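Local atomic coordinates of inositol 2-dehydrogenase (Sinorhizobium meliloti, PDB entry 4HKT), a protein that catalyses the NAD-dependent oxidation of myo-inositol to scyllo-inosose (2-keto-myo-inositol), the first step of myo-inositol breakdown to acetyl-CoA. Residues D56-A61 and E81-A86; R29-A34 and E51-D56. One frame throughout, in Å; residues are numbered along the deposited sequence.

Interaction 1 of 2, residues D56-A61 and E81-A86; sequences DAIEAA and ERFARA. With EDO (1,2-ethanediol), chain T; EDO (1,2-ethanediol), chain U.
Asp56 reaches Arg82 with one carboxylate oxygen: OD1 lies 2.9 Å from Arg82 NH2, a salt bridge whose hydrogen bond is weak and bent at the hydrogen. A water reinforces the pair, donating to Asp56 OD1 and accepting from Arg82 NH1. Two residues on, Ile58 meets the ring of Phe83 obliquely, CG2 to CE1 at 3.8 Å. Both side chains also touch Leu9 and Val67, so this apolar layer faces the parallel sheet, as expected of two helices packed on one side of a Rossmann fold. The short axes of 56-60 and 81-85 run 30° apart and approach to 10.2 Å, and the CA atoms of Glu59 and Phe83 are the nearest pair across them. Glu59 buries more surface against the 81-86 helix than any other residue of 56-61. Its CA sits 3.5 Å from Phe83 CE1, while CG, anti to the backbone N (chi1 -171°), starts an extended chain that carries the carboxylate out to Arg82. There the guanidinium grips it side-on: Arg82 NH2 to Glu59 OE1 is 2.7 Å and Arg82 NE to Glu59 OE2 is 3.2 Å, both nearly straight. The oxygens lie in the guanidinium plane, yet the nitrogens come from above the carboxylate plane, the two groups being turned 55° apart. The Arg82 chain is bent at its third torsion, which turns the guanidinium toward the acid. A second water donates to Glu59 OE2 and to the carbonyl O of Arg82, tying the acid to the backbone of the other helix. Finally, Glu59 O packs 3.7 Å from Ala86 CB and accepts a hydrogen bond from Lys88 NZ.

Interaction 2 of 2, residues R29-A34 and E51-D56; sequences RLVAVA and EVRTID
Glu51 pairs with strand 28-34 through both backbone polar atoms: its N donates to Val31 O and its O accepts from Val33 N, each at 2.9 Å. The second bond runs almost straight along the carbonyl of Glu51, at 173°, whereas the first donor is tilted from the carbonyl plane of Val31. Val52 follows in register with Val33, its CA 3.4 Å from Val33 O in a CA-H...O contact, and both valines turn their side chains to helix 38-48. This is the parallel pairing of a beta-alpha-beta unit, strand 28-34, helix 38-48 and strand 51-52, with the last at the edge of the chain's Rossmann sheet. Arg53 N closes the ladder on Val33 O. Its extended side chain lies along the sheet face carrying Ala32 and Glu51: Ala32 CB lies over one face of the guanidinium, and Val31 CG1 is 3.6 Å from Arg53 NH2. That NH2 donates to Glu51 OE2 at 2.8 Å, in the guanidinium plane but from above the carboxylate plane, and also bridges to Asp63. Thr54 then N-caps the next helix, OG1 accepting from Ala57 N, and Ile55 CG1 packs 4.0 Å from Ala34 CB.

From the N terminus, interaction 2 comes first: strand 28-34 and segment 51-56 close a loop of 16 residues that contains helix 38-48. Interaction 1 follows in series, its 19-residue loop carrying strand 66-69 between helix 55-60 and helix 76-85. The two loops neither nest nor cross, but they share Asp56, and both contacts use helix 55-60. Their centres lie 12 Å apart, and side chains join them: Ile58 CD1 is 3.8 Å from Ala34 CB, and Arg82 NH2 is 3.8 Å from Ile55 CG2. Strands 28-34 and 51-52 and helices 55-60 and 76-85 are thereby joined in the Rossmann-fold domain.

Interaction 1 of 2, residues D56-A61 and E81-A86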
# COMPACT_ATOMS: atom_id res chain seq x y z
N ASP B 56 -38.88 -33.49 3.34
CA ASP B 56 -40.33 -33.64 3.18
C ASP B 56 -41.11 -32.77 4.20
O ASP B 56 -42.13 -32.17 3.88
CB ASP B 56 -40.77 -35.12 3.33
CG ASP B 56 -40.46 -35.98 2.09
OD1 ASP B 56 -40.02 -35.45 1.04
OD2 ASP B 56 -40.66 -37.22 2.17
N ALA B 57 -40.63 -32.73 5.42
CA ALA B 57 -41.32 -32.01 6.48
C ALA B 57 -41.20 -30.51 6.23
O ALA B 57 -42.18 -29.77 6.29
CB ALA B 57 -40.73 -32.37 7.84
N ILE B 58 -39.99 -30.07 5.92
CA ILE B 58 -39.78 -28.66 5.58
C ILE B 58 -40.62 -28.26 4.37
O ILE B 58 -41.27 -27.23 4.40
CB ILE B 58 -38.27 -28.34 5.43
CG1 ILE B 58 -37.58 -28.45 6.79
CG2 ILE B 58 -38.06 -26.94 4.87
CD1 ILE B 58 -36.08 -28.68 6.72
N GLU B 59 -40.66 -29.10 3.34
CA GLU B 59 -41.56 -28.88 2.19
C GLU B 59 -43.04 -28.67 2.60
O GLU B 59 -43.70 -27.72 2.12
CB GLU B 59 -41.45 -30.05 1.23
CG GLU B 59 -42.15 -29.91 -0.13
CD GLU B 59 -41.97 -31.16 -0.98
OE1 GLU B 59 -41.73 -32.24 -0.40
OE2 GLU B 59 -42.08 -31.10 -2.22
N ALA B 60 -43.56 -29.54 3.46
CA ALA B 60 -44.99 -29.48 3.84
C ALA B 60 -45.28 -28.42 4.91
O ALA B 60 -46.43 -28.01 5.05
CB ALA B 60 -45.48 -30.84 4.32
N ALA B 61 -44.25 -27.96 5.62
CA ALA B 61 -44.44 -27.06 6.78
C ALA B 61 -45.07 -25.72 6.49
O ALA B 61 -44.58 -24.94 5.68
CB ALA B 61 -43.13 -26.86 7.51
N GLU B 81 -37.51 -26.90 -7.81
CA GLU B 81 -38.86 -27.13 -8.35
C GLU B 81 -39.88 -27.51 -7.25
O GLU B 81 -41.01 -27.01 -7.25
CB GLU B 81 -38.82 -28.22 -9.43
CG GLU B 81 -38.15 -27.79 -10.71
CD GLU B 81 -37.99 -28.90 -11.73
OE1 GLU B 81 -38.02 -30.10 -11.35
OE2 GLU B 81 -37.77 -28.58 -12.93
N ARG B 82 -39.47 -28.37 -6.33
CA ARG B 82 -40.34 -28.79 -5.24
C ARG B 82 -40.72 -27.60 -4.32
O ARG B 82 -41.90 -27.42 -3.95
CB ARG B 82 -39.64 -29.85 -4.40
CG ARG B 82 -39.62 -31.26 -4.97
CD ARG B 82 -38.67 -32.13 -4.18
NE ARG B 82 -39.23 -32.42 -2.88
CZ ARG B 82 -38.69 -33.20 -1.94
NH1 ARG B 82 -37.51 -33.78 -2.12
NH2 ARG B 82 -39.34 -33.37 -0.79
N PHE B 83 -39.75 -26.77 -3.96
CA PHE B 83 -40.06 -25.70 -3.04
C PHE B 83 -40.80 -24.57 -3.72
O PHE B 83 -41.64 -23.89 -3.09
CB PHE B 83 -38.82 -25.29 -2.22
CG PHE B 83 -38.51 -26.24 -1.12
CD1 PHE B 83 -39.04 -26.04 0.15
CD2 PHE B 83 -37.77 -27.38 -1.35
CE1 PHE B 83 -38.80 -26.95 1.17
CE2 PHE B 83 -37.50 -28.27 -0.33
CZ PHE B 83 -38.02 -28.05 0.94
N ALA B 84 -40.56 -24.40 -5.03
CA ALA B 84 -41.31 -23.48 -5.84
C ALA B 84 -42.79 -23.88 -5.83
O ALA B 84 -43.69 -23.04 -5.57
CB ALA B 84 -40.82 -23.47 -7.28
N ARG B 85 -43.05 -25.14 -6.16
CA ARG B 85 -44.42 -25.64 -6.12
C ARG B 85 -45.05 -25.60 -4.74
O ARG B 85 -46.27 -25.42 -4.63
CB ARG B 85 -44.48 -27.06 -6.67
CG ARG B 85 -44.38 -27.05 -8.17
CD ARG B 85 -44.22 -28.47 -8.69
NE ARG B 85 -44.34 -28.47 -10.12
CZ ARG B 85 -43.43 -28.95 -10.95
NH1 ARG B 85 -42.33 -29.53 -10.50
NH2 ARG B 85 -43.65 -28.85 -12.24
N ALA B 86 -44.26 -25.75 -3.70
CA ALA B 86 -44.78 -25.65 -2.34
C ALA B 86 -44.98 -24.21 -1.83
O ALA B 86 -45.45 -24.03 -0.70
CB ALA B 86 -43.89 -26.39 -1.38
C1 EDO T . -42.68 -30.50 -7.18
O1 EDO T . -41.60 -30.84 -8.03
C2 EDO T . -42.77 -31.45 -6.02
O2 EDO T . -44.12 -31.70 -5.79
C1 EDO U . -38.99 -33.07 -8.03
O1 EDO U . -40.28 -33.32 -7.44
C2 EDO U . -39.00 -31.78 -8.85
O2 EDO U . -39.81 -31.85 -10.03
O HOH W 1 -37.14 -35.71 0.13
O HOH W 2 -43.48 -29.55 -3.74

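Interaction 2 of 2, residues R29-A34 and E51-D56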
# COMPACT_ATOMS: atom_id res chain seq x y z
N ARG B 29 -35.54 -15.89 11.20
CA ARG B 29 -35.33 -16.92 12.21
C ARG B 29 -35.05 -18.25 11.54
O ARG B 29 -35.76 -18.66 10.63
CB ARG B 29 -36.58 -17.08 13.11
CG ARG B 29 -36.41 -18.11 14.24
CD ARG B 29 -37.71 -18.45 14.99
NE ARG B 29 -38.44 -17.25 15.42
CZ ARG B 29 -39.53 -16.75 14.82
NH1 ARG B 29 -40.07 -17.34 13.77
NH2 ARG B 29 -40.08 -15.64 15.31
N LEU B 30 -34.03 -18.95 12.03
CA LEU B 30 -33.76 -20.30 11.60
C LEU B 30 -34.62 -21.26 12.42
O LEU B 30 -34.45 -21.38 13.64
CB LEU B 30 -32.28 -20.63 11.75
CG LEU B 30 -31.88 -22.01 11.26
CD1 LEU B 30 -32.17 -22.16 9.77
CD2 LEU B 30 -30.41 -22.24 11.53
N VAL B 31 -35.54 -21.94 11.74
CA VAL B 31 -36.55 -22.80 12.35
C VAL B 31 -36.15 -24.27 12.25
O VAL B 31 -36.28 -25.01 13.23
CB VAL B 31 -37.92 -22.60 11.64
CG1 VAL B 31 -38.96 -23.59 12.13
CG2 VAL B 31 -38.40 -21.17 11.83
N ALA B 32 -35.67 -24.69 11.08
CA ALA B 32 -35.40 -26.10 10.83
C ALA B 32 -34.15 -26.33 9.99
O ALA B 32 -33.87 -25.56 9.08
CB ALA B 32 -36.60 -26.76 10.18
N VAL B 33 -33.40 -27.36 10.34
CA VAL B 33 -32.29 -27.84 9.53
C VAL B 33 -32.55 -29.27 9.09
O VAL B 33 -33.14 -30.05 9.84
CB VAL B 33 -30.97 -27.86 10.32
CG1 VAL B 33 -29.81 -28.32 9.42
CG2 VAL B 33 -30.69 -26.48 10.88
N ALA B 34 -32.09 -29.61 7.88
CA ALA B 34 -32.10 -30.96 7.38
C ALA B 34 -30.74 -31.30 6.72
O ALA B 34 -30.02 -30.40 6.25
CB ALA B 34 -33.24 -31.14 6.39
N GLU B 51 -34.88 -26.82 15.05
CA GLU B 51 -35.24 -28.24 15.02
C GLU B 51 -34.53 -28.98 13.90
O GLU B 51 -34.20 -28.40 12.87
CB GLU B 51 -36.75 -28.39 14.81
CG GLU B 51 -37.63 -27.50 15.68
CD GLU B 51 -39.09 -27.55 15.27
OE1 GLU B 51 -39.59 -28.67 15.00
OE2 GLU B 51 -39.74 -26.49 15.19
N VAL B 52 -34.31 -30.27 14.08
CA VAL B 52 -33.90 -31.12 12.96
C VAL B 52 -35.14 -31.72 12.33
O VAL B 52 -35.83 -32.49 12.96
CB VAL B 52 -32.96 -32.24 13.42
CG1 VAL B 52 -32.65 -33.20 12.27
CG2 VAL B 52 -31.68 -31.63 13.98
N ARG B 53 -35.44 -31.35 11.08
CA ARG B 53 -36.54 -31.97 10.33
C ARG B 53 -36.03 -32.68 9.07
O ARG B 53 -34.85 -32.59 8.73
CB ARG B 53 -37.61 -30.95 9.94
CG ARG B 53 -38.25 -30.22 11.10
CD ARG B 53 -39.34 -29.28 10.64
NE ARG B 53 -39.72 -28.35 11.71
CZ ARG B 53 -40.59 -27.34 11.58
NH1 ARG B 53 -41.18 -27.09 10.42
NH2 ARG B 53 -40.86 -26.56 12.62
N THR B 54 -36.93 -33.39 8.41
CA THR B 54 -36.62 -33.97 7.12
C THR B 54 -36.92 -32.90 6.07
O THR B 54 -37.54 -31.88 6.39
CB THR B 54 -37.47 -35.21 6.82
OG1 THR B 54 -38.84 -34.84 6.71
CG2 THR B 54 -37.30 -36.26 7.94
N ILE B 55 -36.50 -33.16 4.84
CA ILE B 55 -36.80 -32.27 3.71
C ILE B 55 -38.29 -32.30 3.39
O ILE B 55 -38.92 -31.24 3.24
CB ILE B 55 -35.95 -32.63 2.47
CG1 ILE B 55 -34.47 -32.31 2.79
CG2 ILE B 55 -36.45 -31.87 1.24
CD1 ILE B 55 -33.46 -32.87 1.82
N ASP B 56 -38.88 -33.49 3.34
CA ASP B 56 -40.33 -33.64 3.18
C ASP B 56 -41.11 -32.77 4.20
O ASP B 56 -42.13 -32.17 3.88
CB ASP B 56 -40.77 -35.12 3.33
CG ASP B 56 -40.46 -35.98 2.09
OD1 ASP B 56 -40.02 -35.45 1.04
OD2 ASP B 56 -40.66 -37.22 2.17